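Local coordinates for STU0660 (Streptococcus thermophilus, PDB 3ZTH), which probably binds DNA as a large Csn2-type Cas protein taking part in CRISPR-mediated bacterial immunity, and carries bound magnesium ions, at residues Leu30-Trp35 with Val202-Asp207; Gly18-Ile23 with Ile217-Ile222; Glu287-Ser292 with Ser315-Ile320. All coordinates share one frame; numbering follows the deposited sequence.

In the fold
All three contacts join elements of one subunit, yet their surroundings differ. Contacts 1 and 2 share the central, mostly parallel sheet: contact 1 sets helix 28-43 against strand 199-204, and contact 2 sets helix 212-228 against strand 20-24. They lie about 14 Å apart, centre to centre, and touch where Leu203 meets Phe218. Contact 2 is buried, purely apolar at its touching points and touched by no other chain, whereas contacts 1 and 3 both border the second subunit. Contact 1 is partly buried and turns on a lysine ammonium over an indole. Contact 3, about 25 Å from contact 1 between centres, is a buried helix-helix contact toward the outside of the chain, mixing a serine hydroxyl with isoleucine and phenylalanine.

Contact 1. Residues Leu30-Trp35 with Val202-Asp207; sequences LKYYTW and VLKNID
The ammonium group of Lys204 sits squarely over one face of the Trp35 indole: NZ of Lys204 lies 3.0 Å from the centroid of the six-membered ring of Trp35, only 11° off the ring normal. This is a cation-pi interaction, and the electron-rich face of an indole suits a buried lysine well. The approach depends on both side chains. Trp35 holds its CG anti to the backbone N, which carries the ring out from helix 30-35 toward the strand. Lys204 starts with CG wedged between its backbone N and carbonyl carbon, runs extended to CE, then bends at the last torsion (chi4 -66°) to set NZ over the six-membered ring. CE of Lys204 stays behind, 4.0 Å from the centroid of the five-membered ring of Trp35, as a CH-pi contact, so the bend spreads the lysine over both rings. A hydrogen bond from NZ to Ser81 OG gives the cation a polar partner as well. Strand 199-204 and helix 28-43 belong to a core of largely parallel strands and helices, consistent with membership of the P-loop NTPase clan; the N-to-C directions of helix 30-35 and strand 202-204 differ by 147°, so they run roughly antiparallel. Val202, two residues before Lys204 and pointing to the same side, meets the indole differently: its CG1 lies in the ring plane at the edge, 3.8 Å from Trp35 CD1. Trp35 NE1 is satisfied by Asp79 OD2, a bond that helps fix the rotation of the ring. One turn back, Tyr32 lends an aromatic flank, its CE1 4.4 Å from CE of Lys204, while Phe209 and Phe83 of the second subunit pack against the Tyr32 ring.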
loop_
_atom_site.group_PDB
_atom_site.type_symbol
_atom_site.label_atom_id
_atom_site.label_comp_id
_atom_site.label_asym_id
_atom_site.label_seq_id
_atom_site.Cartn_x
_atom_site.Cartn_y
_atom_site.Cartn_z
ATOM N N LEU A 30 -12.022 -37.170 -4.428
ATOM C CA LEU A 30 -10.690 -37.488 -4.902
ATOM C C LEU A 30 -10.402 -36.722 -6.194
ATOM O O LEU A 30 -9.300 -36.207 -6.374
ATOM C CB LEU A 30 -10.546 -39.001 -5.120
ATOM C CG LEU A 30 -9.209 -39.461 -5.710
ATOM C CD1 LEU A 30 -8.077 -39.192 -4.737
ATOM C CD2 LEU A 30 -9.291 -40.940 -6.038
ATOM N N LYS A 31 -11.390 -36.647 -7.085
ATOM C CA LYS A 31 -11.216 -35.920 -8.343
ATOM C C LYS A 31 -10.884 -34.479 -8.015
ATOM O O LYS A 31 -9.974 -33.884 -8.596
ATOM C CB LYS A 31 -12.493 -35.965 -9.209
ATOM C CG LYS A 31 -12.800 -37.353 -9.780
ATOM C CD LYS A 31 -13.849 -37.344 -10.898
ATOM C CE LYS A 31 -15.242 -37.068 -10.376
ATOM N NZ LYS A 31 -16.240 -37.191 -11.467
ATOM N N TYR A 32 -11.610 -33.931 -7.050
ATOM C CA TYR A 32 -11.398 -32.550 -6.663
ATOM C C TYR A 32 -10.013 -32.330 -6.088
ATOM O O TYR A 32 -9.352 -31.342 -6.405
ATOM C CB TYR A 32 -12.459 -32.104 -5.656
ATOM C CG TYR A 32 -12.450 -30.610 -5.436
ATOM C CD1 TYR A 32 -13.183 -29.767 -6.266
ATOM C CD2 TYR A 32 -11.687 -30.035 -4.423
ATOM C CE1 TYR A 32 -13.162 -28.391 -6.097
ATOM C CE2 TYR A 32 -11.654 -28.656 -4.241
ATOM C CZ TYR A 32 -12.398 -27.837 -5.086
ATOM O OH TYR A 32 -12.394 -26.468 -4.915
ATOM N N TYR A 33 -9.584 -33.250 -5.233
ATOM C CA TYR A 33 -8.274 -33.166 -4.618
ATOM C C TYR A 33 -7.201 -33.216 -5.702
ATOM O O TYR A 33 -6.236 -32.463 -5.664
ATOM C CB TYR A 33 -8.063 -34.328 -3.650
ATOM C CG TYR A 33 -6.641 -34.418 -3.175
ATOM C CD1 TYR A 33 -6.171 -33.581 -2.167
ATOM C CD2 TYR A 33 -5.738 -35.294 -3.779
ATOM C CE1 TYR A 33 -4.824 -33.610 -1.767
ATOM C CE2 TYR A 33 -4.393 -35.331 -3.392
ATOM C CZ TYR A 33 -3.947 -34.484 -2.384
ATOM O OH TYR A 33 -2.632 -34.520 -1.989
ATOM N N THR A 34 -7.377 -34.117 -6.660
ATOM C CA THR A 34 -6.429 -34.271 -7.744
ATOM C C THR A 34 -6.353 -32.962 -8.525
ATOM O O THR A 34 -5.259 -32.508 -8.887
ATOM C CB THR A 34 -6.842 -35.423 -8.661
ATOM O OG1 THR A 34 -7.005 -36.610 -7.875
ATOM C CG2 THR A 34 -5.779 -35.677 -9.712
ATOM N N TRP A 35 -7.511 -32.342 -8.758
ATOM C CA TRP A 35 -7.551 -31.058 -9.465
ATOM C C TRP A 35 -6.837 -29.961 -8.663
ATOM O O TRP A 35 -6.089 -29.159 -9.220
ATOM C CB TRP A 35 -8.997 -30.603 -9.723
ATOM C CG TRP A 35 -9.043 -29.195 -10.236
ATOM C CD1 TRP A 35 -8.697 -28.773 -11.487
ATOM C CD2 TRP A 35 -9.293 -28.005 -9.471
ATOM N NE1 TRP A 35 -8.700 -27.401 -11.547
ATOM C CE2 TRP A 35 -9.061 -26.902 -10.327
ATOM C CE3 TRP A 35 -9.680 -27.764 -8.145
ATOM C CZ2 TRP A 35 -9.204 -25.573 -9.903
ATOM C CZ3 TRP A 35 -9.823 -26.441 -7.717
ATOM C CH2 TRP A 35 -9.584 -25.362 -8.597
ATOM N N VAL A 202 -6.313 -27.339 -18.368
ATOM C CA VAL A 202 -7.284 -28.096 -17.578
ATOM C C VAL A 202 -8.670 -27.480 -17.682
ATOM O O VAL A 202 -8.825 -26.275 -17.497
ATOM C CB VAL A 202 -6.884 -28.116 -16.085
ATOM C CG1 VAL A 202 -8.015 -28.662 -15.248
ATOM C CG2 VAL A 202 -5.649 -28.960 -15.890
ATOM N N LEU A 203 -9.676 -28.310 -17.950
ATOM C CA LEU A 203 -11.052 -27.829 -18.071
ATOM C C LEU A 203 -12.087 -28.600 -17.252
ATOM O O LEU A 203 -12.339 -29.773 -17.504
ATOM C CB LEU A 203 -11.483 -27.860 -19.536
ATOM C CG LEU A 203 -10.958 -26.744 -20.438
ATOM C CD1 LEU A 203 -10.745 -27.268 -21.851
ATOM C CD2 LEU A 203 -11.953 -25.599 -20.438
ATOM N N LYS A 204 -12.697 -27.947 -16.273
ATOM C CA LYS A 204 -13.728 -28.614 -15.496
ATOM C C LYS A 204 -14.880 -27.652 -15.252
ATOM O O LYS A 204 -14.723 -26.448 -15.413
ATOM C CB LYS A 204 -13.164 -29.147 -14.170
ATOM C CG LYS A 204 -13.121 -28.170 -13.014
ATOM C CD LYS A 204 -12.694 -28.900 -11.735
ATOM C CE LYS A 204 -12.932 -28.056 -10.471
ATOM N NZ LYS A 204 -12.079 -26.838 -10.390
ATOM N N ASN A 205 -16.040 -28.197 -14.899
ATOM C CA ASN A 205 -17.248 -27.414 -14.626
ATOM C C ASN A 205 -17.947 -26.865 -15.855
ATOM O O ASN A 205 -18.984 -26.242 -15.735
ATOM C CB ASN A 205 -16.938 -26.238 -13.701
ATOM C CG ASN A 205 -16.278 -26.668 -12.421
ATOM O OD1 ASN A 205 -16.802 -27.513 -11.698
ATOM N ND2 ASN A 205 -15.121 -26.088 -12.127
ATOM N N ILE A 206 -17.395 -27.087 -17.035
ATOM C CA ILE A 206 -18.007 -26.566 -18.250
ATOM C C ILE A 206 -19.157 -27.407 -18.805
ATOM O O ILE A 206 -20.108 -26.861 -19.369
ATOM C CB ILE A 206 -16.939 -26.370 -19.340
ATOM C CG1 ILE A 206 -15.918 -25.344 -18.857
ATOM C CG2 ILE A 206 -17.578 -25.896 -20.634
ATOM C CD1 ILE A 206 -16.557 -24.067 -18.309
ATOM N N ASP A 207 -19.073 -28.726 -18.651
ATOM C CA ASP A 207 -20.123 -29.617 -19.138
ATOM C C ASP A 207 -21.518 -29.143 -18.760
ATOM O O ASP A 207 -22.457 -29.256 -19.547
ATOM C CB ASP A 207 -19.962 -31.028 -18.573
ATOM C CG ASP A 207 -18.765 -31.732 -19.117
ATOM O OD1 ASP A 207 -18.234 -31.273 -20.150
ATOM O OD2 ASP A 207 -18.360 -32.754 -18.525
#

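Contact 2. Residues Gly18-Ile23 with Ile217-Ile222; sequences GAITQI and IFYRQI
Ile20 reaches from strand 20-23 into the surface of helix 217-222. CD1 of Ile20 lies against CG1 of Ile222 at 3.9 Å and also comes near the edge of the Tyr219 ring, where CG2 of Ile20 makes the closer approach, near the ring plane and 4.1 Å from CE1 of Tyr219. Ile20 can serve both because CG2 stands anti to its backbone N while CG1 swings beside that N and continues extended (chi2 -176°). A branched, wholly apolar residue suits a strand that packs under a helix, and Cys223 and Val226 of the same helix also touch it. Ile222 also packs on Phe234 and Leu236 of strand 232-237 and on Leu185 of helix 177-192. This is the tight part: a helix laid on one face of the mostly parallel sheet of an alpha/beta core. Elsewhere the contact thins. Gln22 points toward the helix, yet NE2 of Gln22 stays 4.8 Å from OH of Tyr219 and is hydrogen-bonded to the backbone O of Lys245 instead, and Arg220 turns away from the strand on the exposed side of the helix. Since no hydrogen bond or salt bridge crosses between the segments, their mutual hold rests on shape and on the burial of hydrocarbon, with the Gln22 amide hydrogen-bonded outside the two segments.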
loop_
_atom_site.group_PDB
_atom_site.type_symbol
_atom_site.label_atom_id
_atom_site.label_comp_id
_atom_site.label_asym_id
_atom_site.label_seq_id
_atom_site.Cartn_x
_atom_site.Cartn_y
_atom_site.Cartn_z
ATOM N N GLY A 18 -2.368 -38.039 -21.659
ATOM C CA GLY A 18 -2.222 -38.045 -23.109
ATOM C C GLY A 18 -2.708 -36.730 -23.698
ATOM O O GLY A 18 -3.257 -35.902 -22.971
ATOM N N ALA A 19 -2.507 -36.526 -25.001
ATOM C CA ALA A 19 -2.930 -35.294 -25.659
ATOM C C ALA A 19 -4.260 -34.848 -25.053
ATOM O O ALA A 19 -4.397 -33.717 -24.574
ATOM C CB ALA A 19 -3.080 -35.528 -27.146
ATOM N N ILE A 20 -5.237 -35.744 -25.071
ATOM C CA ILE A 20 -6.529 -35.447 -24.485
ATOM C C ILE A 20 -6.791 -36.445 -23.362
ATOM O O ILE A 20 -7.077 -37.619 -23.598
ATOM C CB ILE A 20 -7.660 -35.496 -25.544
ATOM C CG1 ILE A 20 -7.456 -34.367 -26.559
ATOM C CG2 ILE A 20 -9.019 -35.308 -24.879
ATOM C CD1 ILE A 20 -8.550 -34.262 -27.589
ATOM N N THR A 21 -6.659 -35.961 -22.135
ATOM C CA THR A 21 -6.864 -36.770 -20.939
ATOM C C THR A 21 -8.224 -36.471 -20.297
ATOM O O THR A 21 -8.620 -35.307 -20.178
ATOM C CB THR A 21 -5.761 -36.473 -19.898
ATOM O OG1 THR A 21 -4.480 -36.706 -20.486
ATOM C CG2 THR A 21 -5.925 -37.361 -18.659
ATOM N N GLN A 22 -8.927 -37.519 -19.877
ATOM C CA GLN A 22 -10.234 -37.362 -19.234
ATOM C C GLN A 22 -10.282 -38.071 -17.881
ATOM O O GLN A 22 -10.006 -39.266 -17.774
ATOM C CB GLN A 22 -11.346 -37.898 -20.138
ATOM C CG GLN A 22 -11.443 -37.187 -21.490
ATOM C CD GLN A 22 -12.494 -37.798 -22.399
ATOM O OE1 GLN A 22 -13.684 -37.471 -22.317
ATOM N NE2 GLN A 22 -12.060 -38.704 -23.265
ATOM N N ILE A 23 -10.621 -37.318 -16.845
ATOM C CA ILE A 23 -10.703 -37.856 -15.500
ATOM C C ILE A 23 -12.172 -37.946 -15.137
ATOM O O ILE A 23 -12.877 -36.941 -15.102
ATOM C CB ILE A 23 -9.939 -36.955 -14.500
ATOM C CG1 ILE A 23 -8.441 -37.038 -14.794
ATOM C CG2 ILE A 23 -10.206 -37.399 -13.061
ATOM C CD1 ILE A 23 -7.608 -36.091 -13.988
ATOM N N ILE A 217 -19.022 -30.035 -30.468
ATOM C CA ILE A 217 -18.366 -29.060 -31.326
ATOM C C ILE A 217 -17.037 -28.634 -30.684
ATOM O O ILE A 217 -15.992 -28.570 -31.348
ATOM C CB ILE A 217 -19.271 -27.815 -31.534
ATOM C CG1 ILE A 217 -20.476 -28.201 -32.393
ATOM C CG2 ILE A 217 -18.476 -26.677 -32.170
ATOM C CD1 ILE A 217 -21.482 -27.070 -32.597
ATOM N N PHE A 218 -17.092 -28.347 -29.388
ATOM C CA PHE A 218 -15.916 -27.949 -28.617
ATOM C C PHE A 218 -14.856 -29.050 -28.608
ATOM O O PHE A 218 -13.660 -28.781 -28.753
ATOM C CB PHE A 218 -16.339 -27.628 -27.181
ATOM C CG PHE A 218 -15.226 -27.726 -26.180
ATOM C CD1 PHE A 218 -14.301 -26.699 -26.040
ATOM C CD2 PHE A 218 -15.089 -28.869 -25.388
ATOM C CE1 PHE A 218 -13.252 -26.803 -25.128
ATOM C CE2 PHE A 218 -14.047 -28.985 -24.476
ATOM C CZ PHE A 218 -13.123 -27.950 -24.343
ATOM N N TYR A 219 -15.301 -30.291 -28.438
ATOM C CA TYR A 219 -14.391 -31.434 -28.393
ATOM C C TYR A 219 -13.678 -31.687 -29.718
ATOM O O TYR A 219 -12.510 -32.081 -29.729
ATOM C CB TYR A 219 -15.149 -32.692 -27.941
ATOM C CG TYR A 219 -14.312 -33.956 -27.934
ATOM C CD1 TYR A 219 -13.323 -34.158 -26.970
ATOM C CD2 TYR A 219 -14.510 -34.948 -28.894
ATOM C CE1 TYR A 219 -12.551 -35.319 -26.965
ATOM C CE2 TYR A 219 -13.752 -36.105 -28.894
ATOM C CZ TYR A 219 -12.774 -36.288 -27.930
ATOM O OH TYR A 219 -12.027 -37.450 -27.938
ATOM N N ARG A 220 -14.376 -31.473 -30.832
ATOM C CA ARG A 220 -13.743 -31.652 -32.141
ATOM C C ARG A 220 -12.633 -30.612 -32.274
ATOM O O ARG A 220 -11.551 -30.900 -32.780
ATOM C CB ARG A 220 -14.749 -31.472 -33.271
ATOM C CG ARG A 220 -15.750 -32.595 -33.384
ATOM C CD ARG A 220 -16.759 -32.319 -34.490
ATOM N NE ARG A 220 -17.851 -33.291 -34.472
ATOM C CZ ARG A 220 -17.695 -34.598 -34.662
ATOM N NH1 ARG A 220 -16.484 -35.101 -34.894
ATOM N NH2 ARG A 220 -18.750 -35.405 -34.596
ATOM N N GLN A 221 -12.907 -29.401 -31.805
ATOM C CA GLN A 221 -11.921 -28.334 -31.856
ATOM C C GLN A 221 -10.666 -28.703 -31.082
ATOM O O GLN A 221 -9.564 -28.562 -31.606
ATOM C CB GLN A 221 -12.513 -27.033 -31.319
ATOM C CG GLN A 221 -13.413 -26.334 -32.324
ATOM C CD GLN A 221 -14.199 -25.178 -31.732
ATOM O OE1 GLN A 221 -13.689 -24.411 -30.916
ATOM N NE2 GLN A 221 -15.450 -25.040 -32.157
ATOM N N ILE A 222 -10.805 -29.195 -29.850
ATOM C CA ILE A 222 -9.600 -29.547 -29.110
ATOM C C ILE A 222 -8.863 -30.728 -29.745
ATOM O O ILE A 222 -7.640 -30.801 -29.665
ATOM C CB ILE A 222 -9.875 -29.834 -27.603
ATOM C CG1 ILE A 222 -10.765 -31.052 -27.421
ATOM C CG2 ILE A 222 -10.515 -28.618 -26.953
ATOM C CD1 ILE A 222 -11.024 -31.339 -25.955
#

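Contact 3. Residues Glu287-Ser292 with Ser315-Ile320; sequences EGFRMS and SVILNI
Two first torsions send Phe289 and Ser292 across to the facing helix: in each the outer group stands anti to the backbone N, CG of Phe289 at chi1 168° and OG of Ser292 at 180°. Ile317 answers with its branches spread, CG2 anti to its own N and CG1 beside it. OG of Ser292 lies against the isoleucine, 3.2 Å from CG1 of Ile317, in the notch between the branches and close to CB as well. The small serine lets the helices come near, with the CA atoms of Ser292 and Ile317 7.0 Å apart. Its hydroxyl is not left to the hydrocarbon, since it is hydrogen-bonded to Asp314 OD1 at the start of the same helix as Ile317. Phe289, one turn earlier, brings CE1 of its ring to CG2 of Ile317 at 4.2 Å, an oblique apolar touch for which a flat, wholly hydrocarbon ring is well suited. On the side of helix 287-292 away from this meeting, Arg290 grips Glu287 side-on, NE to OE1 and NH2 to OE2, each bond 2.7 Å long, a two-pronged salt bridge within one turn. The pair of helices packs on helix 267-277, whose Val274 touches both Phe289 and Ile317 and whose Tyr271 meets the Phe289 ring edge-to-face, while Phe345 and Leu346 of the second subunit cover neighbouring residues of helix 312-324.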
loop_
_atom_site.group_PDB
_atom_site.type_symbol
_atom_site.label_atom_id
_atom_site.label_comp_id
_atom_site.label_asym_id
_atom_site.label_seq_id
_atom_site.Cartn_x
_atom_site.Cartn_y
_atom_site.Cartn_z
ATOM N N GLU A 287 -19.222 -50.262 -32.530
ATOM C CA GLU A 287 -19.715 -48.932 -32.227
ATOM C C GLU A 287 -20.694 -48.995 -31.052
ATOM O O GLU A 287 -20.672 -48.138 -30.172
ATOM C CB GLU A 287 -20.401 -48.327 -33.454
ATOM C CG GLU A 287 -20.998 -46.950 -33.213
ATOM C CD GLU A 287 -19.972 -45.939 -32.723
ATOM O OE1 GLU A 287 -18.777 -46.289 -32.613
ATOM O OE2 GLU A 287 -20.354 -44.783 -32.448
ATOM N N GLY A 288 -21.552 -50.009 -31.043
ATOM C CA GLY A 288 -22.504 -50.156 -29.958
ATOM C C GLY A 288 -21.753 -50.384 -28.656
ATOM O O GLY A 288 -22.177 -49.961 -27.581
ATOM N N PHE A 289 -20.620 -51.060 -28.756
ATOM C CA PHE A 289 -19.812 -51.327 -27.586
ATOM C C PHE A 289 -19.158 -50.038 -27.124
ATOM O O PHE A 289 -19.159 -49.716 -25.940
ATOM C CB PHE A 289 -18.721 -52.349 -27.909
ATOM C CG PHE A 289 -17.678 -52.457 -26.845
ATOM C CD1 PHE A 289 -17.991 -53.004 -25.600
ATOM C CD2 PHE A 289 -16.402 -51.955 -27.057
ATOM C CE1 PHE A 289 -17.043 -53.046 -24.579
ATOM C CE2 PHE A 289 -15.443 -51.993 -26.039
ATOM C CZ PHE A 289 -15.768 -52.539 -24.799
ATOM N N ARG A 290 -18.596 -49.306 -28.076
ATOM C CA ARG A 290 -17.904 -48.060 -27.787
ATOM C C ARG A 290 -18.820 -47.088 -27.048
ATOM O O ARG A 290 -18.398 -46.390 -26.129
ATOM C CB ARG A 290 -17.413 -47.442 -29.090
ATOM C CG ARG A 290 -16.348 -46.401 -28.920
ATOM C CD ARG A 290 -16.144 -45.673 -30.219
ATOM N NE ARG A 290 -17.376 -45.008 -30.638
ATOM C CZ ARG A 290 -17.911 -43.954 -30.021
ATOM N NH1 ARG A 290 -17.324 -43.435 -28.953
ATOM N NH2 ARG A 290 -19.037 -43.418 -30.474
HETATM N N MSE A 291 -20.080 -47.048 -27.454
HETATM C CA MSE A 291 -21.045 -46.173 -26.812
HETATM C C MSE A 291 -21.454 -46.678 -25.441
HETATM O O MSE A 291 -21.672 -45.898 -24.521
HETATM C CB MSE A 291 -22.271 -46.026 -27.687
HETATM C CG MSE A 291 -22.033 -45.127 -28.859
HETATM SE SE MSE A 291 -23.722 -44.662 -29.597
HETATM C CE MSE A 291 -24.091 -46.312 -30.566
ATOM N N SER A 292 -21.575 -47.991 -25.318
ATOM C CA SER A 292 -21.930 -48.591 -24.050
ATOM C C SER A 292 -20.796 -48.264 -23.084
ATOM O O SER A 292 -21.025 -47.969 -21.909
ATOM C CB SER A 292 -22.079 -50.102 -24.220
ATOM O OG SER A 292 -22.422 -50.717 -22.992
ATOM N N SER A 315 -25.924 -52.547 -18.579
ATOM C CA SER A 315 -25.740 -53.158 -17.260
ATOM C C SER A 315 -24.827 -54.365 -17.394
ATOM O O SER A 315 -23.974 -54.611 -16.543
ATOM C CB SER A 315 -27.081 -53.604 -16.674
ATOM O OG SER A 315 -27.979 -52.518 -16.558
ATOM N N VAL A 316 -25.015 -55.118 -18.469
ATOM C CA VAL A 316 -24.196 -56.291 -18.720
ATOM C C VAL A 316 -22.745 -55.877 -18.958
ATOM O O VAL A 316 -21.834 -56.393 -18.308
ATOM C CB VAL A 316 -24.732 -57.077 -19.944
ATOM C CG1 VAL A 316 -23.775 -58.208 -20.323
ATOM C CG2 VAL A 316 -26.097 -57.641 -19.607
ATOM N N ILE A 317 -22.539 -54.949 -19.893
ATOM C CA ILE A 317 -21.203 -54.460 -20.217
ATOM C C ILE A 317 -20.529 -53.928 -18.951
ATOM O O ILE A 317 -19.355 -54.192 -18.701
ATOM C CB ILE A 317 -21.277 -53.332 -21.276
ATOM C CG1 ILE A 317 -21.871 -53.888 -22.570
ATOM C CG2 ILE A 317 -19.896 -52.729 -21.514
ATOM C CD1 ILE A 317 -21.046 -54.979 -23.192
ATOM N N LEU A 318 -21.285 -53.182 -18.153
ATOM C CA LEU A 318 -20.769 -52.634 -16.906
ATOM C C LEU A 318 -20.229 -53.752 -16.014
ATOM O O LEU A 318 -19.110 -53.666 -15.497
ATOM C CB LEU A 318 -21.879 -51.857 -16.183
ATOM C CG LEU A 318 -21.754 -51.310 -14.747
ATOM C CD1 LEU A 318 -20.336 -51.290 -14.261
ATOM C CD2 LEU A 318 -22.336 -49.918 -14.706
ATOM N N ASN A 319 -21.027 -54.802 -15.844
ATOM C CA ASN A 319 -20.642 -55.932 -15.011
ATOM C C ASN A 319 -19.392 -56.607 -15.527
ATOM O O ASN A 319 -18.478 -56.923 -14.759
ATOM C CB ASN A 319 -21.780 -56.951 -14.940
ATOM C CG ASN A 319 -22.876 -56.531 -13.979
ATOM O OD1 ASN A 319 -22.840 -55.431 -13.421
ATOM N ND2 ASN A 319 -23.854 -57.406 -13.776
ATOM N N ILE A 320 -19.350 -56.830 -16.833
ATOM C CA ILE A 320 -18.204 -57.480 -17.441
ATOM C C ILE A 320 -16.952 -56.627 -17.283
ATOM O O ILE A 320 -15.899 -57.131 -16.873
ATOM C CB ILE A 320 -18.472 -57.794 -18.942
ATOM C CG1 ILE A 320 -19.611 -58.813 -19.052
ATOM C CG2 ILE A 320 -17.231 -58.357 -19.591
ATOM C CD1 ILE A 320 -20.058 -59.119 -20.474
#